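PDB 1G3Q: CELL division inhibitor from Pyrococcus furiosus, which binds ADP with magnesium in its nucleotide site and is probably a P-loop ATPase of the MinD family that hydrolyses ATP in cell-division control. Local coordinates for residues A[34-39]-A[44-49]; A[107-112]-A[133-138]. All coordinates share one frame; numbering follows the deposited sequence.

From the N terminus, the chain first lays down strand 3-8 and the helix 16-29 behind the P-loop, then reaches strand 34-38. Interaction 1 closes the short loop after that strand, folding 44-49 back onto it beside the nucleotide site. The chain then passes through strands 74-75 and 81-84 and helix 101-106 before interaction 2 opens at 107-112; strand 114-118 and helix 125-131 follow, and the loop closes at E135. The two contacts lie in series, neither nested nor crossed, their centres about 14 Å apart. Both reach the same sheet, and L35 joins them by packing on L108 and F112.

Interaction 1: A[34-39]-A[44-49]; sequences VLAVDG and ANLSLV
D38, at the C-terminal end of strand 34-38, pushes its carboxylate against the turn that leads into the short helix 46-49. Its CB lies 3.7 Å from CB of L46, and CG keeps close to that same CB while also approaching CA of A44. With CG anti to the backbone N (chi1 -168°), the carboxylate is carried out to the start of the helix. There OD2 accepts a weak hydrogen bond from N of L46, 3.2 Å long and bent to 132°; N of N45 is 3.1 Å from D38 OD2. A water extends the link, donating to D38 OD2 at 2.5 Å and accepting from N of S47 at 2.9 Å. OD1 accepts a hydrogen bond from the backbone N of D40, which is a magnesium ligand in another structure of this protein, though not in this model.

L46 slides past D38 in the opposite direction. Its CD2 comes down on the strand backbone, 3.4 Å from C of V37, and also packs on CB of A36 at 3.8 Å. Beyond the strand, L46 touches D118 of strand 114-118, likewise a magnesium ligand elsewhere but not here.

Without the carboxylate, as with an alanine here, N of L46 and the water would probably lose their acceptor and the D40 amide its mate, setting the loop free to shift.

One buried carboxylate thus ties strand end, the loop at D40 and helix start together: OD2 gathers a helix-start amide and a water, OD1 the D40 amide, and the group is held through both oxygens.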
loop_
_atom_site.group_PDB
_atom_site.type_symbol
_atom_site.label_atom_id
_atom_site.label_comp_id
_atom_site.label_asym_id
_atom_site.label_seq_id
_atom_site.Cartn_x
_atom_site.Cartn_y
_atom_site.Cartn_z
ATOM N N VAL A 34 9.667 8.370 -3.616
ATOM C CA VAL A 34 8.454 7.559 -3.595
ATOM C C VAL A 34 7.152 8.254 -3.987
ATOM O O VAL A 34 6.935 9.422 -3.669
ATOM C CB VAL A 34 8.232 6.977 -2.183
ATOM C CG1 VAL A 34 7.050 6.023 -2.187
ATOM C CG2 VAL A 34 9.497 6.285 -1.690
ATOM N N LEU A 35 6.291 7.514 -4.678
ATOM C CA LEU A 35 4.970 8.010 -5.049
ATOM C C LEU A 35 3.979 7.039 -4.416
ATOM O O LEU A 35 3.943 5.856 -4.772
ATOM C CB LEU A 35 4.747 8.020 -6.565
ATOM C CG LEU A 35 3.305 8.433 -6.918
ATOM C CD1 LEU A 35 3.063 9.882 -6.481
ATOM C CD2 LEU A 35 3.049 8.280 -8.410
ATOM N N ALA A 36 3.203 7.528 -3.457
ATOM C CA ALA A 36 2.200 6.701 -2.797
ATOM C C ALA A 36 0.907 6.919 -3.578
ATOM O O ALA A 36 0.406 8.039 -3.658
ATOM C CB ALA A 36 2.031 7.137 -1.344
ATOM N N VAL A 37 0.377 5.848 -4.159
ATOM C CA VAL A 37 -0.834 5.935 -4.964
ATOM C C VAL A 37 -2.059 5.352 -4.259
ATOM O O VAL A 37 -2.030 4.221 -3.781
ATOM C CB VAL A 37 -0.640 5.194 -6.309
ATOM C CG1 VAL A 37 -1.906 5.276 -7.149
ATOM C CG2 VAL A 37 0.543 5.797 -7.071
ATOM N N ASP A 38 -3.135 6.130 -4.197
ATOM C CA ASP A 38 -4.354 5.646 -3.566
ATOM C C ASP A 38 -5.231 4.981 -4.618
ATOM O O ASP A 38 -6.047 5.638 -5.266
ATOM C CB ASP A 38 -5.140 6.785 -2.913
ATOM C CG ASP A 38 -6.243 6.270 -2.007
ATOM O OD1 ASP A 38 -6.616 5.083 -2.147
ATOM O OD2 ASP A 38 -6.739 7.038 -1.157
ATOM N N GLY A 39 -5.051 3.676 -4.791
ATOM C CA GLY A 39 -5.842 2.946 -5.763
ATOM C C GLY A 39 -7.131 2.390 -5.178
ATOM O O GLY A 39 -7.822 1.601 -5.828
ATOM N N ALA A 44 -11.005 6.104 -0.441
ATOM C CA ALA A 44 -9.760 6.861 -0.472
ATOM C C ALA A 44 -9.383 7.342 0.925
ATOM O O ALA A 44 -10.079 8.172 1.501
ATOM C CB ALA A 44 -9.899 8.046 -1.417
ATOM N N ASN A 45 -8.287 6.808 1.464
ATOM C CA ASN A 45 -7.812 7.179 2.799
ATOM C C ASN A 45 -6.328 7.558 2.807
ATOM O O ASN A 45 -5.876 8.282 3.687
ATOM C CB ASN A 45 -7.985 6.012 3.786
ATOM C CG ASN A 45 -9.436 5.658 4.043
ATOM O OD1 ASN A 45 -10.219 6.486 4.509
ATOM N ND2 ASN A 45 -9.800 4.414 3.751
ATOM N N LEU A 46 -5.577 7.060 1.828
ATOM C CA LEU A 46 -4.135 7.293 1.766
ATOM C C LEU A 46 -3.656 8.734 1.935
ATOM O O LEU A 46 -2.815 9.010 2.786
ATOM C CB LEU A 46 -3.568 6.720 0.469
ATOM C CG LEU A 46 -2.043 6.727 0.364
ATOM C CD1 LEU A 46 -1.437 5.893 1.491
ATOM C CD2 LEU A 46 -1.633 6.170 -0.995
ATOM N N SER A 47 -4.182 9.645 1.126
ATOM C CA SER A 47 -3.782 11.048 1.203
ATOM C C SER A 47 -3.954 11.614 2.615
ATOM O O SER A 47 -3.080 12.315 3.126
ATOM C CB SER A 47 -4.596 11.879 0.209
ATOM O OG SER A 47 -4.017 13.157 0.007
ATOM N N LEU A 48 -5.081 11.298 3.245
ATOM C CA LEU A 48 -5.367 11.784 4.593
ATOM C C LEU A 48 -4.343 11.238 5.593
ATOM O O LEU A 48 -3.855 11.957 6.468
ATOM C CB LEU A 48 -6.776 11.352 5.006
ATOM C CG LEU A 48 -7.612 12.360 5.797
ATOM C CD1 LEU A 48 -6.828 12.830 7.011
ATOM C CD2 LEU A 48 -7.973 13.549 4.905
ATOM N N VAL A 49 -4.025 9.957 5.456
ATOM C CA VAL A 49 -3.062 9.306 6.336
ATOM C C VAL A 49 -1.660 9.901 6.151
ATOM O O VAL A 49 -0.818 9.823 7.046
ATOM C CB VAL A 49 -3.066 7.780 6.073
ATOM C CG1 VAL A 49 -1.832 7.124 6.645
ATOM C CG2 VAL A 49 -4.318 7.173 6.706
HETATM O O HOH W 1 -6.267 9.521 -0.884
#

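Interaction 2: A[107-112]-A[133-138]; sequences SLKDKF and SGEEAL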
loop_
_atom_site.group_PDB
_atom_site.type_symbol
_atom_site.label_atom_id
_atom_site.label_comp_id
_atom_site.label_asym_id
_atom_site.label_seq_id
_atom_site.Cartn_x
_atom_site.Cartn_y
_atom_site.Cartn_z
ATOM N N SER A 107 2.658 5.023 -16.486
ATOM C CA SER A 107 3.213 6.165 -17.207
ATOM C C SER A 107 4.094 7.029 -16.300
ATOM O O SER A 107 4.793 7.922 -16.772
ATOM C CB SER A 107 2.091 7.036 -17.775
ATOM O OG SER A 107 1.421 7.739 -16.738
ATOM N N LEU A 108 4.057 6.759 -14.998
ATOM C CA LEU A 108 4.841 7.521 -14.025
ATOM C C LEU A 108 6.100 6.772 -13.593
ATOM O O LEU A 108 6.905 7.288 -12.819
ATOM C CB LEU A 108 3.987 7.808 -12.789
ATOM C CG LEU A 108 2.741 8.670 -12.999
ATOM C CD1 LEU A 108 1.831 8.564 -11.787
ATOM C CD2 LEU A 108 3.159 10.112 -13.249
ATOM N N LYS A 109 6.254 5.556 -14.105
ATOM C CA LYS A 109 7.378 4.694 -13.766
ATOM C C LYS A 109 8.758 5.345 -13.790
ATOM O O LYS A 109 9.583 5.081 -12.915
ATOM C CB LYS A 109 7.384 3.474 -14.692
ATOM C CG LYS A 109 8.448 2.445 -14.352
ATOM C CD LYS A 109 8.404 1.261 -15.306
ATOM C CE LYS A 109 9.433 0.209 -14.916
ATOM N NZ LYS A 109 9.412 -0.960 -15.845
ATOM N N ASP A 110 9.006 6.192 -14.784
ATOM C CA ASP A 110 10.304 6.840 -14.932
ATOM C C ASP A 110 10.594 8.023 -14.010
ATOM O O ASP A 110 11.714 8.538 -14.003
ATOM C CB ASP A 110 10.483 7.296 -16.382
ATOM C CG ASP A 110 9.375 8.222 -16.840
ATOM O OD1 ASP A 110 8.207 7.771 -16.913
ATOM O OD2 ASP A 110 9.666 9.402 -17.128
ATOM N N LYS A 111 9.606 8.457 -13.234
ATOM C CA LYS A 111 9.803 9.603 -12.352
ATOM C C LYS A 111 9.997 9.273 -10.874
ATOM O O LYS A 111 10.203 10.174 -10.063
ATOM C CB LYS A 111 8.628 10.574 -12.496
ATOM C CG LYS A 111 8.464 11.130 -13.901
ATOM C CD LYS A 111 7.357 12.171 -13.974
ATOM C CE LYS A 111 7.270 12.768 -15.373
ATOM N NZ LYS A 111 6.260 13.864 -15.449
ATOM N N PHE A 112 9.936 7.992 -10.522
ATOM C CA PHE A 112 10.081 7.588 -9.123
ATOM C C PHE A 112 10.890 6.310 -8.962
ATOM O O PHE A 112 10.973 5.502 -9.884
ATOM C CB PHE A 112 8.696 7.368 -8.500
ATOM C CG PHE A 112 7.833 8.594 -8.494
ATOM C CD1 PHE A 112 7.937 9.528 -7.468
ATOM C CD2 PHE A 112 6.952 8.841 -9.541
ATOM C CE1 PHE A 112 7.178 10.694 -7.487
ATOM C CE2 PHE A 112 6.187 10.007 -9.571
ATOM C CZ PHE A 112 6.302 10.936 -8.542
ATOM N N SER A 133 -1.912 -2.878 -11.803
ATOM C CA SER A 133 -1.199 -1.679 -12.232
ATOM C C SER A 133 0.255 -1.785 -11.782
ATOM O O SER A 133 1.104 -1.000 -12.208
ATOM C CB SER A 133 -1.828 -0.418 -11.626
ATOM O OG SER A 133 -3.102 -0.148 -12.186
ATOM N N GLY A 134 0.532 -2.755 -10.917
ATOM C CA GLY A 134 1.885 -2.944 -10.418
ATOM C C GLY A 134 2.668 -4.045 -11.121
ATOM O O GLY A 134 2.104 -4.827 -11.884
ATOM N N GLU A 135 3.973 -4.097 -10.860
ATOM C CA GLU A 135 4.861 -5.099 -11.450
ATOM C C GLU A 135 5.229 -6.109 -10.371
ATOM O O GLU A 135 5.563 -7.258 -10.661
ATOM C CB GLU A 135 6.153 -4.449 -11.947
ATOM C CG GLU A 135 5.968 -3.232 -12.820
ATOM C CD GLU A 135 7.264 -2.459 -12.997
ATOM O OE1 GLU A 135 7.890 -2.087 -11.973
ATOM O OE2 GLU A 135 7.655 -2.219 -14.157
ATOM N N GLU A 136 5.190 -5.647 -9.126
ATOM C CA GLU A 136 5.510 -6.463 -7.965
ATOM C C GLU A 136 4.341 -6.387 -6.996
ATOM O O GLU A 136 3.560 -5.435 -7.029
ATOM C CB GLU A 136 6.754 -5.920 -7.264
ATOM C CG GLU A 136 7.996 -5.835 -8.130
ATOM C CD GLU A 136 9.095 -5.027 -7.472
ATOM O OE1 GLU A 136 9.327 -5.213 -6.260
ATOM O OE2 GLU A 136 9.734 -4.207 -8.165
ATOM N N ALA A 137 4.235 -7.378 -6.119
ATOM C CA ALA A 137 3.157 -7.402 -5.146
ATOM C C ALA A 137 3.651 -7.728 -3.743
ATOM O O ALA A 137 4.441 -8.654 -3.540
ATOM C CB ALA A 137 2.090 -8.413 -5.568
ATOM N N LEU A 138 3.187 -6.943 -2.777
ATOM C CA LEU A 138 3.537 -7.159 -1.383
ATOM C C LEU A 138 2.231 -7.549 -0.709
ATOM O O LEU A 138 1.333 -6.723 -0.554
ATOM C CB LEU A 138 4.092 -5.879 -0.747
ATOM C CG LEU A 138 4.444 -5.982 0.742
ATOM C CD1 LEU A 138 5.540 -7.021 0.938
ATOM C CD2 LEU A 138 4.904 -4.626 1.267
#
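K109 and E135 meet at the surface of the P-loop NTPase fold, each at a loop leading into a parallel strand of the central sheet: 114-118 after K109, 136-141 after E135. The backbones stay well apart, with CA of K109 10.0 Å from CA of G134, and two long side chains span the gap.

The ionic part is a single salt bridge. K109 starts with CG anti to its N (chi1 -175°), and the straight run from there to NZ brings the ammonium across to E135. E135 also extends beyond CG, and the two chains cross at about a right angle. The ammonium donates to one carboxylate oxygen, while the other, OE1, accepts a hydrogen bond from the backbone N of I4 in strand 3-8. That second bond holds the carboxylate at the start of strand 3-8 and probably limits its turning. CE of K109 comes along with NZ, 3.1 Å from OE2 of E135.

The packing part is slight. The lysine chain also touches I4, so strand 3-8, which lies between 114-118 and 136-141 in the sheet, meets both partners. The pair lies away from the nucleotide site, joining these neighbouring strand entrances on the outside of the fold.

The bridge itself is short, 2.7 Å from NZ of K109 to OE2 of E135, and it uses the syn lone pair of OE2, on the side facing OE1.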